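PDB 5NJL: cell surface protein (Putative S-layer protein), which probably forms part of the cell-wall-associated surface layer of Clostridioides difficile and mediates adhesion to cells. Local coordinates for residues S131-S134 against A135-K138; I111-K114 against A115-E118; K97-N100 against S101-S105; G45-L48 against S49-K52; Y264-A267 against S268-I272. All blocks are in the same frame, centred on the assembly; numbering follows the deposited sequence.

Contact 1: S131-S134 against A135-K138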
loop_
_atom_site.group_PDB
_atom_site.type_symbol
_atom_site.label_atom_id
_atom_site.label_comp_id
_atom_site.label_asym_id
_atom_site.label_seq_id
_atom_site.Cartn_x
_atom_site.Cartn_y
_atom_site.Cartn_z
ATOM N N SER A 131 -29.405 13.966 2.245
ATOM C CA SER A 131 -29.907 12.877 3.075
ATOM C C SER A 131 -28.976 11.679 2.985
ATOM O O SER A 131 -28.551 11.326 1.895
ATOM C CB SER A 131 -31.307 12.448 2.614
ATOM O OG SER A 131 -32.251 13.518 2.554
ATOM N N TYR A 132 -28.654 11.045 4.117
ATOM C CA TYR A 132 -27.953 9.760 4.092
ATOM C C TYR A 132 -29.010 8.690 4.352
ATOM O O TYR A 132 -29.642 8.670 5.397
ATOM C CB TYR A 132 -26.759 9.656 5.077
ATOM C CG TYR A 132 -26.294 8.212 5.161
ATOM C CD1 TYR A 132 -25.751 7.581 4.054
ATOM C CD2 TYR A 132 -26.507 7.437 6.315
ATOM C CE1 TYR A 132 -25.375 6.243 4.083
ATOM C CE2 TYR A 132 -26.119 6.092 6.360
ATOM C CZ TYR A 132 -25.559 5.496 5.239
ATOM O OH TYR A 132 -25.205 4.150 5.240
ATOM N N ASP A 133 -29.251 7.863 3.353
ATOM C CA ASP A 133 -30.213 6.788 3.439
ATOM C C ASP A 133 -29.446 5.580 3.957
ATOM O O ASP A 133 -28.666 4.974 3.214
ATOM C CB ASP A 133 -30.847 6.524 2.082
ATOM C CG ASP A 133 -32.022 5.538 2.154
ATOM O OD1 ASP A 133 -31.856 4.415 2.678
ATOM O OD2 ASP A 133 -33.108 5.874 1.668
ATOM N N SER A 134 -29.654 5.279 5.248
ATOM C CA SER A 134 -29.011 4.150 5.945
ATOM C C SER A 134 -29.278 2.814 5.297
ATOM O O SER A 134 -28.429 1.938 5.319
ATOM C CB SER A 134 -29.514 4.049 7.389
ATOM O OG SER A 134 -29.232 5.222 8.118
ATOM N N ALA A 135 -30.468 2.657 4.741
ATOM C CA ALA A 135 -30.882 1.386 4.169
ATOM C C ALA A 135 -30.204 1.102 2.834
ATOM O O ALA A 135 -29.679 0.007 2.637
ATOM C CB ALA A 135 -32.386 1.351 3.996
ATOM N N LYS A 136 -30.271 2.070 1.916
ATOM C CA LYS A 136 -29.684 1.942 0.563
ATOM C C LYS A 136 -28.181 2.206 0.537
ATOM O O LYS A 136 -27.526 1.902 -0.453
ATOM C CB LYS A 136 -30.312 2.941 -0.404
ATOM C CG LYS A 136 -31.785 2.741 -0.690
ATOM C CD LYS A 136 -32.346 3.893 -1.519
ATOM C CE LYS A 136 -31.676 4.025 -2.884
ATOM N NZ LYS A 136 -32.378 5.000 -3.768
ATOM N N ASP A 137 -27.667 2.830 1.597
ATOM C CA ASP A 137 -26.284 3.229 1.694
ATOM C C ASP A 137 -25.881 4.251 0.601
ATOM O O ASP A 137 -24.868 4.091 -0.087
ATOM C CB ASP A 137 -25.408 1.976 1.636
ATOM C CG ASP A 137 -24.144 2.127 2.373
ATOM O OD1 ASP A 137 -23.994 3.066 3.181
ATOM O OD2 ASP A 137 -23.283 1.267 2.139
ATOM N N LYS A 138 -26.681 5.312 0.488
ATOM C CA LYS A 138 -26.467 6.376 -0.492
ATOM C C LYS A 138 -26.619 7.766 0.122
ATOM O O LYS A 138 -27.424 7.960 1.040
ATOM C CB LYS A 138 -27.485 6.238 -1.631
ATOM C CG LYS A 138 -27.402 4.930 -2.413
ATOM C CD LYS A 138 -26.070 4.739 -3.118
ATOM C CE LYS A 138 -26.020 3.384 -3.830
ATOM N NZ LYS A 138 -24.674 3.089 -4.403
#

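Contact 2: I111-K114 against A115-E118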
loop_
_atom_site.group_PDB
_atom_site.type_symbol
_atom_site.label_atom_id
_atom_site.label_comp_id
_atom_site.label_asym_id
_atom_site.label_seq_id
_atom_site.Cartn_x
_atom_site.Cartn_y
_atom_site.Cartn_z
ATOM N N ILE A 111 -23.146 19.077 4.314
ATOM C CA ILE A 111 -23.953 19.825 3.344
ATOM C C ILE A 111 -25.154 20.516 4.022
ATOM O O ILE A 111 -25.432 21.701 3.759
ATOM C CB ILE A 111 -24.431 18.927 2.184
ATOM C CG1 ILE A 111 -23.220 18.497 1.333
ATOM C CG2 ILE A 111 -25.432 19.687 1.311
ATOM C CD1 ILE A 111 -23.526 17.379 0.341
ATOM N N THR A 112 -25.832 19.787 4.895
ATOM C CA THR A 112 -27.007 20.317 5.607
ATOM C C THR A 112 -26.588 21.567 6.417
ATOM O O THR A 112 -27.252 22.604 6.370
ATOM C CB THR A 112 -27.614 19.220 6.494
ATOM O OG1 THR A 112 -28.042 18.139 5.669
ATOM C CG2 THR A 112 -28.791 19.713 7.324
ATOM N N GLU A 113 -25.435 21.485 7.085
ATOM C CA GLU A 113 -24.904 22.624 7.839
ATOM C C GLU A 113 -24.480 23.761 6.912
ATOM O O GLU A 113 -24.863 24.899 7.127
ATOM C CB GLU A 113 -23.755 22.179 8.755
ATOM C CG GLU A 113 -23.192 23.271 9.669
ATOM C CD GLU A 113 -24.151 23.737 10.766
ATOM O OE1 GLU A 113 -23.855 24.787 11.386
ATOM O OE2 GLU A 113 -25.190 23.075 11.026
ATOM N N LYS A 114 -23.718 23.459 5.868
ATOM C CA LYS A 114 -23.321 24.477 4.902
ATOM C C LYS A 114 -24.502 25.200 4.245
ATOM O O LYS A 114 -24.402 26.394 3.993
ATOM C CB LYS A 114 -22.427 23.902 3.795
ATOM C CG LYS A 114 -20.972 23.717 4.168
ATOM C CD LYS A 114 -20.275 22.940 3.058
ATOM C CE LYS A 114 -18.765 23.111 3.053
ATOM N NZ LYS A 114 -18.119 22.386 4.170
ATOM N N ALA A 115 -25.605 24.494 3.991
ATOM C CA ALA A 115 -26.760 25.103 3.326
ATOM C C ALA A 115 -27.407 26.221 4.139
ATOM O O ALA A 115 -28.025 27.109 3.560
ATOM C CB ALA A 115 -27.809 24.059 2.977
ATOM N N LYS A 116 -27.264 26.176 5.459
ATOM C CA LYS A 116 -27.771 27.255 6.324
ATOM C C LYS A 116 -27.173 28.636 6.037
ATOM O O LYS A 116 -27.865 29.638 6.215
ATOM C CB LYS A 116 -27.556 26.909 7.793
ATOM C CG LYS A 116 -28.421 25.757 8.262
ATOM C CD LYS A 116 -28.051 25.324 9.659
ATOM C CE LYS A 116 -28.871 24.109 10.047
ATOM N NZ LYS A 116 -28.485 23.655 11.406
ATOM N N THR A 117 -25.913 28.692 5.607
ATOM C CA THR A 117 -25.209 29.972 5.410
ATOM C C THR A 117 -24.531 30.189 4.074
ATOM O O THR A 117 -24.219 31.324 3.749
ATOM C CB THR A 117 -24.091 30.167 6.471
ATOM O OG1 THR A 117 -23.047 29.205 6.263
ATOM C CG2 THR A 117 -24.627 30.031 7.868
ATOM N N GLU A 118 -24.255 29.132 3.307
ATOM C CA GLU A 118 -23.488 29.289 2.067
ATOM C C GLU A 118 -24.120 30.225 1.062
ATOM O O GLU A 118 -25.342 30.204 0.855
ATOM C CB GLU A 118 -23.259 27.944 1.355
ATOM C CG GLU A 118 -22.006 27.223 1.769
ATOM C CD GLU A 118 -20.730 27.797 1.193
ATOM O OE1 GLU A 118 -20.747 28.684 0.302
ATOM O OE2 GLU A 118 -19.680 27.326 1.660
#

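Contact 3: K97-N100 against S101-S105. With SO4 (sulfate ion), chain L; SO4 (sulfate ion), chain U.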
loop_
_atom_site.group_PDB
_atom_site.type_symbol
_atom_site.label_atom_id
_atom_site.label_comp_id
_atom_site.label_asym_id
_atom_site.label_seq_id
_atom_site.Cartn_x
_atom_site.Cartn_y
_atom_site.Cartn_z
ATOM N N LYS A 97 -12.307 9.707 -2.456
ATOM C CA LYS A 97 -13.572 9.008 -2.584
ATOM C C LYS A 97 -14.243 8.739 -1.231
ATOM O O LYS A 97 -13.575 8.646 -0.201
ATOM C CB LYS A 97 -13.353 7.696 -3.316
ATOM C CG LYS A 97 -12.811 7.847 -4.734
ATOM C CD LYS A 97 -12.523 6.475 -5.307
ATOM C CE LYS A 97 -12.394 6.506 -6.826
ATOM N NZ LYS A 97 -11.850 5.205 -7.293
ATOM N N TYR A 98 -15.568 8.591 -1.253
ATOM C CA TYR A 98 -16.298 8.062 -0.097
ATOM C C TYR A 98 -15.912 6.594 0.063
ATOM O O TYR A 98 -16.066 5.810 -0.864
ATOM C CB TYR A 98 -17.821 8.223 -0.289
ATOM C CG TYR A 98 -18.215 9.674 -0.521
ATOM C CD1 TYR A 98 -18.228 10.573 0.532
ATOM C CD2 TYR A 98 -18.514 10.145 -1.796
ATOM C CE1 TYR A 98 -18.572 11.891 0.337
ATOM C CE2 TYR A 98 -18.864 11.450 -2.005
ATOM C CZ TYR A 98 -18.879 12.328 -0.946
ATOM O OH TYR A 98 -19.163 13.628 -1.135
ATOM N N GLU A 99 -15.389 6.219 1.223
ATOM C CA GLU A 99 -14.868 4.860 1.425
ATOM C C GLU A 99 -15.808 3.978 2.210
ATOM O O GLU A 99 -15.724 2.767 2.113
ATOM C CB GLU A 99 -13.494 4.923 2.100
ATOM C CG GLU A 99 -12.458 5.523 1.159
ATOM C CD GLU A 99 -11.051 5.591 1.725
ATOM O OE1 GLU A 99 -10.885 5.720 2.958
ATOM O OE2 GLU A 99 -10.103 5.533 0.914
ATOM N N ASN A 100 -16.731 4.577 2.959
ATOM C CA ASN A 100 -17.640 3.802 3.787
ATOM C C ASN A 100 -18.907 4.596 4.112
ATOM O O ASN A 100 -19.007 5.787 3.802
ATOM C CB ASN A 100 -16.911 3.398 5.084
ATOM C CG ASN A 100 -16.254 4.564 5.757
ATOM O OD1 ASN A 100 -16.871 5.605 5.960
ATOM N ND2 ASN A 100 -14.990 4.414 6.092
ATOM N N SER A 101 -19.851 3.925 4.752
ATOM C CA SER A 101 -21.119 4.518 5.164
ATOM C C SER A 101 -20.962 5.777 5.994
ATOM O O SER A 101 -21.699 6.751 5.771
ATOM C CB SER A 101 -21.969 3.477 5.898
ATOM O OG SER A 101 -22.283 2.395 5.009
ATOM N N ALA A 102 -19.977 5.804 6.894
ATOM C CA ALA A 102 -19.706 6.982 7.739
ATOM C C ALA A 102 -19.288 8.233 6.955
ATOM O O ALA A 102 -19.630 9.350 7.340
ATOM C CB ALA A 102 -18.654 6.661 8.805
ATOM N N ASP A 103 -18.531 8.051 5.881
ATOM C CA ASP A 103 -18.169 9.148 5.003
ATOM C C ASP A 103 -19.408 9.775 4.321
ATOM O O ASP A 103 -19.488 10.994 4.182
ATOM C CB ASP A 103 -17.214 8.671 3.894
ATOM C CG ASP A 103 -15.804 8.347 4.393
ATOM O OD1 ASP A 103 -15.422 8.780 5.503
ATOM O OD2 ASP A 103 -15.066 7.684 3.626
ATOM N N LEU A 104 -20.342 8.944 3.880
ATOM C CA LEU A 104 -21.579 9.444 3.256
ATOM C C LEU A 104 -22.438 10.195 4.285
ATOM O O LEU A 104 -22.946 11.275 4.016
ATOM C CB LEU A 104 -22.385 8.329 2.631
ATOM C CG LEU A 104 -21.691 7.587 1.495
ATOM C CD1 LEU A 104 -22.495 6.366 1.132
ATOM C CD2 LEU A 104 -21.487 8.459 0.277
ATOM N N SER A 105 -22.552 9.620 5.477
ATOM C CA SER A 105 -23.284 10.219 6.553
ATOM C C SER A 105 -22.705 11.555 6.973
ATOM O O SER A 105 -23.458 12.517 7.157
ATOM C CB SER A 105 -23.291 9.251 7.748
ATOM O OG SER A 105 -24.137 9.770 8.724
HETATM S S SO4 L . -13.354 1.269 5.840
HETATM O O1 SO4 L . -12.404 1.511 6.955
HETATM O O2 SO4 L . -13.320 2.409 4.895
HETATM O O3 SO4 L . -14.724 1.074 6.383
HETATM O O4 SO4 L . -12.942 0.049 5.111
HETATM S S SO4 U . -18.702 0.282 6.179
HETATM O O1 SO4 U . -17.797 1.043 7.079
HETATM O O2 SO4 U . -17.965 -0.914 5.703
HETATM O O3 SO4 U . -19.888 -0.134 6.972
HETATM O O4 SO4 U . -19.140 1.071 4.975
#

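Contact 4: G45-L48 against S49-K52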
loop_
_atom_site.group_PDB
_atom_site.type_symbol
_atom_site.label_atom_id
_atom_site.label_comp_id
_atom_site.label_asym_id
_atom_site.label_seq_id
_atom_site.Cartn_x
_atom_site.Cartn_y
_atom_site.Cartn_z
ATOM N N GLY A 45 18.903 -1.501 1.260
ATOM C CA GLY A 45 19.911 -1.367 2.315
ATOM C C GLY A 45 20.182 -2.706 2.991
ATOM O O GLY A 45 19.477 -3.694 2.741
ATOM N N GLU A 46 21.200 -2.732 3.844
ATOM C CA GLU A 46 21.574 -3.966 4.567
ATOM C C GLU A 46 20.496 -4.380 5.549
ATOM O O GLU A 46 20.266 -5.586 5.744
ATOM C CB GLU A 46 22.905 -3.788 5.313
ATOM C CG GLU A 46 24.124 -3.727 4.396
ATOM C CD GLU A 46 25.306 -2.982 5.011
ATOM O OE1 GLU A 46 25.421 -2.951 6.262
ATOM O OE2 GLU A 46 26.118 -2.417 4.242
ATOM N N THR A 47 19.842 -3.380 6.159
ATOM C CA THR A 47 18.760 -3.604 7.121
ATOM C C THR A 47 17.630 -2.599 6.911
ATOM O O THR A 47 17.794 -1.617 6.179
ATOM C CB THR A 47 19.264 -3.417 8.562
ATOM O OG1 THR A 47 19.605 -2.035 8.777
ATOM C CG2 THR A 47 20.500 -4.309 8.828
ATOM N N LEU A 48 16.503 -2.843 7.576
ATOM C CA LEU A 48 15.358 -1.914 7.550
ATOM C C LEU A 48 15.662 -0.530 8.124
ATOM O O LEU A 48 14.982 0.425 7.771
ATOM C CB LEU A 48 14.137 -2.515 8.251
ATOM C CG LEU A 48 13.478 -3.673 7.497
ATOM C CD1 LEU A 48 12.571 -4.488 8.416
ATOM C CD2 LEU A 48 12.709 -3.171 6.283
ATOM N N SER A 49 16.684 -0.415 8.969
ATOM C CA SER A 49 17.139 0.885 9.475
ATOM C C SER A 49 18.191 1.582 8.613
ATOM O O SER A 49 18.616 2.676 8.955
ATOM C CB SER A 49 17.700 0.725 10.897
ATOM O OG SER A 49 16.707 0.212 11.764
ATOM N N LYS A 50 18.631 0.963 7.517
ATOM C CA LYS A 50 19.670 1.560 6.678
ATOM C C LYS A 50 19.243 1.589 5.206
ATOM O O LYS A 50 20.063 1.409 4.309
ATOM C CB LYS A 50 20.987 0.794 6.869
ATOM C CG LYS A 50 21.479 0.759 8.315
ATOM C CD LYS A 50 22.704 -0.127 8.494
ATOM C CE LYS A 50 23.968 0.536 7.969
ATOM N NZ LYS A 50 25.180 -0.039 8.612
ATOM N N LEU A 51 17.957 1.825 4.960
ATOM C CA LEU A 51 17.438 1.827 3.600
ATOM C C LEU A 51 17.770 3.150 2.915
ATOM O O LEU A 51 17.766 4.203 3.544
ATOM C CB LEU A 51 15.928 1.601 3.601
ATOM C CG LEU A 51 15.420 0.276 4.129
ATOM C CD1 LEU A 51 13.902 0.309 4.176
ATOM C CD2 LEU A 51 15.918 -0.883 3.284
ATOM N N LYS A 52 18.063 3.081 1.621
ATOM C CA LYS A 52 18.333 4.263 0.809
ATOM C C LYS A 52 17.549 4.180 -0.484
ATOM O O LYS A 52 17.450 3.115 -1.074
ATOM C CB LYS A 52 19.822 4.349 0.518
ATOM C CG LYS A 52 20.596 4.916 1.698
ATOM C CD LYS A 52 21.998 4.348 1.814
ATOM C CE LYS A 52 22.740 5.030 2.960
ATOM N NZ LYS A 52 23.904 4.221 3.412
HETATM O O HOH W 1 22.694 -0.495 3.734
HETATM O O HOH W 2 15.847 2.686 6.919
#

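Contact 5: Y264-A267 against S268-I272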
loop_
_atom_site.group_PDB
_atom_site.type_symbol
_atom_site.label_atom_id
_atom_site.label_comp_id
_atom_site.label_asym_id
_atom_site.label_seq_id
_atom_site.Cartn_x
_atom_site.Cartn_y
_atom_site.Cartn_z
ATOM N N TYR A 264 25.546 -20.571 8.837
ATOM C CA TYR A 264 26.840 -21.230 8.976
ATOM C C TYR A 264 27.385 -21.647 7.620
ATOM O O TYR A 264 26.647 -21.704 6.620
ATOM C CB TYR A 264 26.731 -22.435 9.923
ATOM C CG TYR A 264 25.939 -23.609 9.388
ATOM C CD1 TYR A 264 24.558 -23.655 9.516
ATOM C CD2 TYR A 264 26.576 -24.694 8.769
ATOM C CE1 TYR A 264 23.835 -24.736 9.051
ATOM C CE2 TYR A 264 25.852 -25.780 8.297
ATOM C CZ TYR A 264 24.485 -25.789 8.436
ATOM O OH TYR A 264 23.738 -26.845 7.990
ATOM N N THR A 265 28.669 -21.972 7.614
ATOM C CA THR A 265 29.331 -22.521 6.441
ATOM C C THR A 265 29.448 -24.043 6.642
ATOM O O THR A 265 29.974 -24.499 7.682
ATOM C CB THR A 265 30.678 -21.846 6.272
ATOM O OG1 THR A 265 30.448 -20.448 6.099
ATOM C CG2 THR A 265 31.428 -22.366 5.057
ATOM N N ASP A 266 28.928 -24.814 5.680
ATOM C CA ASP A 266 28.853 -26.265 5.850
ATOM C C ASP A 266 30.193 -26.909 5.529
ATOM O O ASP A 266 31.179 -26.218 5.240
ATOM C CB ASP A 266 27.640 -26.891 5.114
ATOM C CG ASP A 266 27.832 -27.037 3.594
ATOM O OD1 ASP A 266 28.954 -26.847 3.040
ATOM O OD2 ASP A 266 26.806 -27.359 2.938
ATOM N N ALA A 267 30.239 -28.227 5.630
ATOM C CA ALA A 267 31.490 -28.980 5.426
ATOM C C ALA A 267 32.139 -28.684 4.062
ATOM O O ALA A 267 33.355 -28.641 3.974
ATOM C CB ALA A 267 31.230 -30.477 5.585
ATOM N N SER A 268 31.330 -28.469 3.014
ATOM C CA SER A 268 31.847 -28.180 1.653
ATOM C C SER A 268 32.205 -26.702 1.396
ATOM O O SER A 268 32.671 -26.339 0.302
ATOM C CB SER A 268 30.848 -28.657 0.571
ATOM O OG SER A 268 29.631 -27.908 0.567
ATOM N N GLY A 269 31.981 -25.861 2.398
ATOM C CA GLY A 269 32.193 -24.445 2.291
ATOM C C GLY A 269 30.974 -23.673 1.801
ATOM O O GLY A 269 31.112 -22.498 1.473
ATOM N N LYS A 270 29.794 -24.297 1.763
ATOM C CA LYS A 270 28.585 -23.643 1.254
ATOM C C LYS A 270 27.931 -22.817 2.356
ATOM O O LYS A 270 27.807 -23.278 3.499
ATOM C CB LYS A 270 27.573 -24.685 0.734
ATOM C CG LYS A 270 26.366 -24.103 -0.010
ATOM C CD LYS A 270 25.595 -25.142 -0.835
ATOM C CE LYS A 270 26.078 -25.222 -2.283
ATOM N NZ LYS A 270 25.314 -26.213 -3.124
ATOM N N ALA A 271 27.457 -21.627 1.995
ATOM C CA ALA A 271 26.738 -20.743 2.922
ATOM C C ALA A 271 25.308 -21.250 3.122
ATOM O O ALA A 271 24.524 -21.390 2.144
ATOM C CB ALA A 271 26.702 -19.335 2.350
ATOM N N ILE A 272 24.964 -21.533 4.371
ATOM C CA ILE A 272 23.679 -22.097 4.729
ATOM C C ILE A 272 22.984 -21.137 5.684
ATOM O O ILE A 272 23.631 -20.523 6.540
ATOM C CB ILE A 272 23.836 -23.450 5.455
ATOM C CG1 ILE A 272 24.690 -24.435 4.641
ATOM C CG2 ILE A 272 22.478 -24.037 5.836
ATOM C CD1 ILE A 272 24.179 -24.790 3.271
#

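Contact 1: S131-S134 against A135-K138
D133 and K138 pair across the tight turn as antiparallel, hydrogen-bonded neighbours, D133 N giving a nearly straight bond to K138 O at 2.9 Å. The return bond from K138 N to D133 O is weak at 3.4 Å. D133 O also receives a weak, bent bond from D137 N, so two successive residues of the returning chain face one residue of the outgoing strand. D137 adopts positive phi and psi, as expected at the first position of such a bulge.

The side chain of D133 turns back into the loop. With CG anti to the backbone N (chi1 -171°), its carboxylate reaches over the residues that follow, and OD1 accepts from K136 N at 2.9 Å, the donor lying above the carboxylate plane. A weaker bond comes to the same oxygen from A135 N. The aliphatic part of K136 runs past the carboxylate, with K136 CD 3.8 Å from D133 OD2, while its amino end leads off to a long, weak ion pair with E156.

On the other flank, Y132 OH donates to D137 OD1 at 2.6 Å. The carboxylate oxygen sits at the edge of the ring, close to its plane, and the two flat groups are turned 76° apart. D137 OD1 also takes a bond from S101 OG, and the Y132 ring rests on helix 101-115 through L104, S105 and A108. The whole is a beta hairpin closed by a G1 bulge, linking strands 126-133 and 138-145 of the three-stranded antiparallel sheet.

Contact 2: I111-K114 against A115-E118
K114 and E118 meet through the backbone first: K114 O accepts from E118 N at 2.8 Å and from T117 N at 3.2 Å. The two donors approach differently. E118 N lies almost straight out from the carbonyl (C=O...N angle 177°), whereas T117 N stands well above the carbonyl plane, so a single oxygen takes both an i+4 and an i+3 donor. One turn earlier A115 N bonds to I111 O at 2.8 Å in the i to i+4 pattern of an alpha helix. K116 N instead reaches E113 O at 3.2 Å, an i to i+3 bond with the donor above the carbonyl plane.

The charged contact joins E113 and K116. E113 bends at chi2 (68°), which brings its carboxylate back to the lysine, and E113 OE2 lies 3.4 Å from K116 NZ, a salt bridge whose hydrogen bond is weak. The K116 chain is extended and crosses the glutamate at a slant; its CB also sits 3.4 Å from E113 O.

Apolar contact is modest. E118 CG rests 3.9 Å from K114 CB, and its bend at chi2 turns the carboxylate aside, where OE1 bonds to N120 ND2.

These residues lie in the C-terminal part of helix 101-115 and the connection to helix 122-125. I111, K114, A115 and E118 all touch Y123 of that short helix, while I111, buried, also packs on V128 and A130 of strand 126-133, joining the helix to the sheet beneath it.

Contact 3: K97-N100 against S101-S105
D103 N is shared by two oxygens of N100, the N-cap residue: the side-chain OD1 accepts from it at 3.0 Å, close to straight out from the amide carbonyl (C=O...N angle 168°), and the backbone O takes a weak, bent bond. N100 owes this reach to its first torsion, which places CG between the backbone N and the carbonyl carbon (chi1 50°) and folds the side chain over the start of the helix. N100 O also accepts a weak bond from L104 N.

A return bond ties D103 not to the cap residue itself but to the one before it. D103 OD2 accepts from E99 N at 2.8 Å, nearly straight, using the lone pair turned away from its other oxygen.

Underneath, a methyl of L104 covers the ring of Y98. CD2 stands 4.0 Å from the ring centroid, 28° off the normal, in a CH-pi contact; D103 CB instead lies at the ring edge. The hydroxyl of buried Y98 bonds to E107 and to the backbone N of I164, which fixes the far end of the ring.

Two sulfate ions, probably from the crystallisation liquor, accept from donors at this helix start: N100 ND2 gives 2.9 Å to O2 of one, and S101 N gives 2.9 Å to O4 of the other. The capped amide of D103 and the sulfate-bound amide of S101 are both consistent with the positive end of the helix dipole, and the D103 carboxylate should add to that electrostatic stabilisation.

Contact 4: G45-L48 against S49-K52
T47 lies against the aliphatic part of K50, its OG1 3.4 Å from K50 CG and only slightly farther from K50 CD. A chi1 of 67° tucks the threonine hydroxyl over its own backbone and into the bend, where it also accepts a weak bond from S49 N. The backbone closure is firmer: K50 N donates to T47 O at 3.0 Å with an N-H...O angle of 161°, the donor lying well above the carbonyl plane.

From there the lysine bends at chi3 (76°) and carries its amino group to E46. K50 NZ and E46 OE1 are 3.7 Å apart, a long salt bridge between two exposed side chains.

L51 folds back under the turn. Its CD2 comes within 3.5 Å of T47 O, and its CD1 meets L48 CD2 at 4.2 Å, a loose apolar touch. Both leucines continue onto I74 of strand 72-79, so the turn is laid against the sheet by its leucines.

Two waters bridge backbone atoms across the turn. One accepts from E46 N and donates to K50 O, bridging the two arms, while the second donates to L48 O at 2.6 Å and accepts from L51 N. Beside the first bridge, G45 CA approaches K50 O at 3.4 Å in a CA-H...O contact, a closeness possible because glycine carries no side chain here. The arrangement is a type I beta turn from T47 to K50 within the connection between the antiparallel strands 40-45 and 52-54, the latter at the border of the five-stranded mixed sheet.

Contact 5: Y264-A267 against S268-I272
D266 OD1 collects the polar bonds of the turn. S268 OG donates to it at 2.8 Å on the syn side, near the carboxylate plane, and K270 N reaches it at 3.0 Å from above that plane; S268 N adds a weak bond. At chi1 77° the carboxylate swings in over the turn.

Around this centre the backbone closes. G269 N bonds to D266 O at 3.0 Å, and D266 N donates to K270 O at 2.9 Å. Farther along, Y264 and I272 form a hydrogen-bonded antiparallel pair, with I272 N to Y264 O at 2.8 Å, while T265 and A271 make the non-hydrogen-bonded pair between. N70 ND2 bonds to I272 O as well.

Packing follows outward. I272 CB sits over one face of the Y264 ring, 3.9 Å from its centroid and 16° off the normal, and I272 CG2 touches Y264 CE1 at 3.6 Å. On the opposite face of the hairpin T265 CG2 rests against the backbone of G269, whose positive phi (89°) suits glycine. The result is a beta hairpin between strands 258-265 and 271-278, turned by a type I turn from D266 to G269, with G269 and K270 facing D266 as in a G1 bulge.

Followed from the N terminus, the five contacts come in series, none enclosing or crossing another. All are local: contacts 4, 1 and 5 close turns between strands, while contacts 3 and 2 lie toward the two ends of helix 101-115, their centres about 19 Å apart. Contact 4 turns the chain between two strands of the five-stranded mixed sheet. Contact 1 closes the hairpin of the three-stranded sheet and touches contact 3, so the helix start and the hairpin are joined. Contact 5 turns a hairpin of the four-stranded sheet, its centre about 73 Å from that of contact 2, in keeping with an extended three-domain molecule.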